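PDB 6XJ6: Pgp2 from Campylobacter jejuni subsp. jejuni, which probably trims peptidoglycan peptides as an LD-carboxypeptidase of the YkuD family and helps set the helical cell shape, with a peptidoglycan-binding pocket on its accessory NTF2 domain. Local coordinates for residues Phe8-Ile13 against Ala168-Ile173. Residues are numbered along the deposited sequence; the frame is centred on the assembly and turned at random.
Sequences FWLSEI and AKKDQI
Lys170 reaches from the first turn of its helix to the C-terminal end of helix 6-13 and lays its aliphatic chain between Leu10 and Ile13. Its CG leaves anti to the backbone N (chi1 175°), and the chain beyond is fully extended. The methylenes therefore run past both residues before the ammonium group is reached. Leu10 crosses this chain at a slant and touches it with one branch: CD2 lies 3.6 Å from Lys170 CG. Ile13 runs alongside in the opposite sense, with its CG2 methyl 3.8 Å from Lys170 CG. Further along, Lys170 CE comes to 3.3 Å from the carbonyl oxygen Leu10 O.

The ammonium group ends near two backbone carbonyls. Lys170 NZ donates to Gly14 O, just past the helix segment. It also donates to a water at 2.8 Å from NZ, and that water donates to Leu10 O over 3.2 Å. The charge thus sits by carbonyls at the helix C-terminus, where the helix dipole would probably favour it.

The two branches of Ile13 divide the work. While CG2 meets the lysine, the CG1 arm carries CD1 to Ile173, where Ile13 CD1 and Ile173 CG2 are 3.7 Å apart. The two isoleucine side chains cross here, forming the buried, apolar part of the contact. On the more exposed side, Leu10 CD2 also approaches Asp171 CA at 4.1 Å, and the Asp171 carboxylate turns to a salt bridge with Lys6.

The contact packs the short N-terminal helix 6-13 on the start of the long helix 170-188, most of which falls in the NTF2-like region. Trp9 and Leu10 extend it onto Ala174. Ile13 and Ile173 both also touch Ile18, in a loop, and Tyr22 of strand 22-23, while Tyr250 of strand 249-260 packs against Ile173.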
# COMPACT_ATOMS: atom_id res chain seq x y z
N PHE A 8 -18.78 14.51 -4.57
CA PHE A 8 -17.74 15.52 -4.64
C PHE A 8 -16.45 14.90 -5.17
O PHE A 8 -15.80 15.44 -6.07
CB PHE A 8 -17.51 16.15 -3.27
CG PHE A 8 -16.24 16.95 -3.19
CD1 PHE A 8 -16.17 18.22 -3.72
CD2 PHE A 8 -15.11 16.42 -2.59
CE1 PHE A 8 -15.00 18.95 -3.65
CE2 PHE A 8 -13.94 17.14 -2.53
CZ PHE A 8 -13.89 18.41 -3.05
N TRP A 9 -16.08 13.74 -4.62
CA TRP A 9 -14.86 13.08 -5.05
C TRP A 9 -14.98 12.55 -6.47
O TRP A 9 -14.01 12.58 -7.23
CB TRP A 9 -14.50 11.98 -4.06
CG TRP A 9 -14.12 12.57 -2.76
CD1 TRP A 9 -14.81 12.50 -1.59
CD2 TRP A 9 -12.95 13.35 -2.50
NE1 TRP A 9 -14.14 13.19 -0.61
CE2 TRP A 9 -12.99 13.72 -1.14
CE3 TRP A 9 -11.87 13.77 -3.28
CZ2 TRP A 9 -11.99 14.49 -0.55
CZ3 TRP A 9 -10.89 14.53 -2.70
CH2 TRP A 9 -10.95 14.88 -1.34
N LEU A 10 -16.16 12.08 -6.87
CA LEU A 10 -16.34 11.69 -8.27
C LEU A 10 -16.04 12.86 -9.19
O LEU A 10 -15.37 12.69 -10.21
CB LEU A 10 -17.76 11.18 -8.51
CG LEU A 10 -18.11 9.81 -7.93
CD1 LEU A 10 -19.59 9.52 -8.16
CD2 LEU A 10 -17.24 8.71 -8.53
N SER A 11 -16.50 14.05 -8.82
CA SER A 11 -16.24 15.24 -9.63
C SER A 11 -14.75 15.58 -9.65
O SER A 11 -14.20 15.92 -10.70
CB SER A 11 -17.06 16.41 -9.09
OG SER A 11 -16.76 17.60 -9.79
N GLU A 12 -14.09 15.47 -8.49
CA GLU A 12 -12.66 15.76 -8.43
C GLU A 12 -11.86 14.78 -9.28
O GLU A 12 -10.91 15.17 -9.97
CB GLU A 12 -12.18 15.70 -6.98
CG GLU A 12 -12.81 16.74 -6.08
CD GLU A 12 -12.46 18.16 -6.48
OE1 GLU A 12 -11.29 18.55 -6.28
OE2 GLU A 12 -13.34 18.87 -7.01
N ILE A 13 -12.23 13.50 -9.24
CA ILE A 13 -11.53 12.49 -10.02
C ILE A 13 -11.75 12.72 -11.51
O ILE A 13 -10.82 12.58 -12.32
CB ILE A 13 -11.97 11.08 -9.58
CG1 ILE A 13 -11.46 10.78 -8.17
CG2 ILE A 13 -11.47 10.02 -10.56
CD1 ILE A 13 -12.18 9.63 -7.51
N ALA A 168 -8.13 -0.25 -9.35
CA ALA A 168 -9.03 0.61 -8.60
C ALA A 168 -10.18 1.06 -9.49
O ALA A 168 -10.06 1.14 -10.72
CB ALA A 168 -8.27 1.83 -8.09
N LYS A 169 -11.31 1.35 -8.84
CA LYS A 169 -12.50 1.82 -9.52
C LYS A 169 -12.86 3.20 -8.99
O LYS A 169 -12.72 3.47 -7.79
CB LYS A 169 -13.68 0.85 -9.31
CG LYS A 169 -13.38 -0.58 -9.75
CD LYS A 169 -13.07 -0.68 -11.24
CE LYS A 169 -12.35 -1.97 -11.59
NZ LYS A 169 -11.89 -1.98 -13.01
N LYS A 170 -13.31 4.08 -9.89
CA LYS A 170 -13.58 5.46 -9.51
C LYS A 170 -14.62 5.54 -8.40
O LYS A 170 -14.46 6.32 -7.45
CB LYS A 170 -14.02 6.24 -10.75
CG LYS A 170 -14.44 7.67 -10.51
CD LYS A 170 -14.83 8.34 -11.83
CE LYS A 170 -15.39 9.75 -11.65
NZ LYS A 170 -15.93 10.28 -12.93
N ASP A 171 -15.68 4.74 -8.49
CA ASP A 171 -16.73 4.78 -7.48
C ASP A 171 -16.20 4.35 -6.12
O ASP A 171 -16.62 4.89 -5.09
CB ASP A 171 -17.89 3.88 -7.88
CG ASP A 171 -19.04 3.94 -6.89
OD1 ASP A 171 -19.82 4.92 -6.94
OD2 ASP A 171 -19.15 3.02 -6.05
N GLN A 172 -15.27 3.39 -6.10
CA GLN A 172 -14.70 2.90 -4.85
C GLN A 172 -13.76 3.93 -4.23
O GLN A 172 -13.78 4.14 -3.01
CB GLN A 172 -13.96 1.58 -5.10
CG GLN A 172 -14.88 0.42 -5.47
CD GLN A 172 -14.13 -0.83 -5.94
OE1 GLN A 172 -12.91 -0.84 -6.08
NE2 GLN A 172 -14.88 -1.90 -6.19
N ILE A 173 -12.91 4.57 -5.04
CA ILE A 173 -12.04 5.61 -4.51
C ILE A 173 -12.87 6.75 -3.94
O ILE A 173 -12.59 7.26 -2.85
CB ILE A 173 -11.05 6.08 -5.59
CG1 ILE A 173 -10.07 4.96 -5.91
CG2 ILE A 173 -10.35 7.37 -5.15
CD1 ILE A 173 -9.02 5.33 -6.91
O HOH W 1 -17.23 12.79 -12.87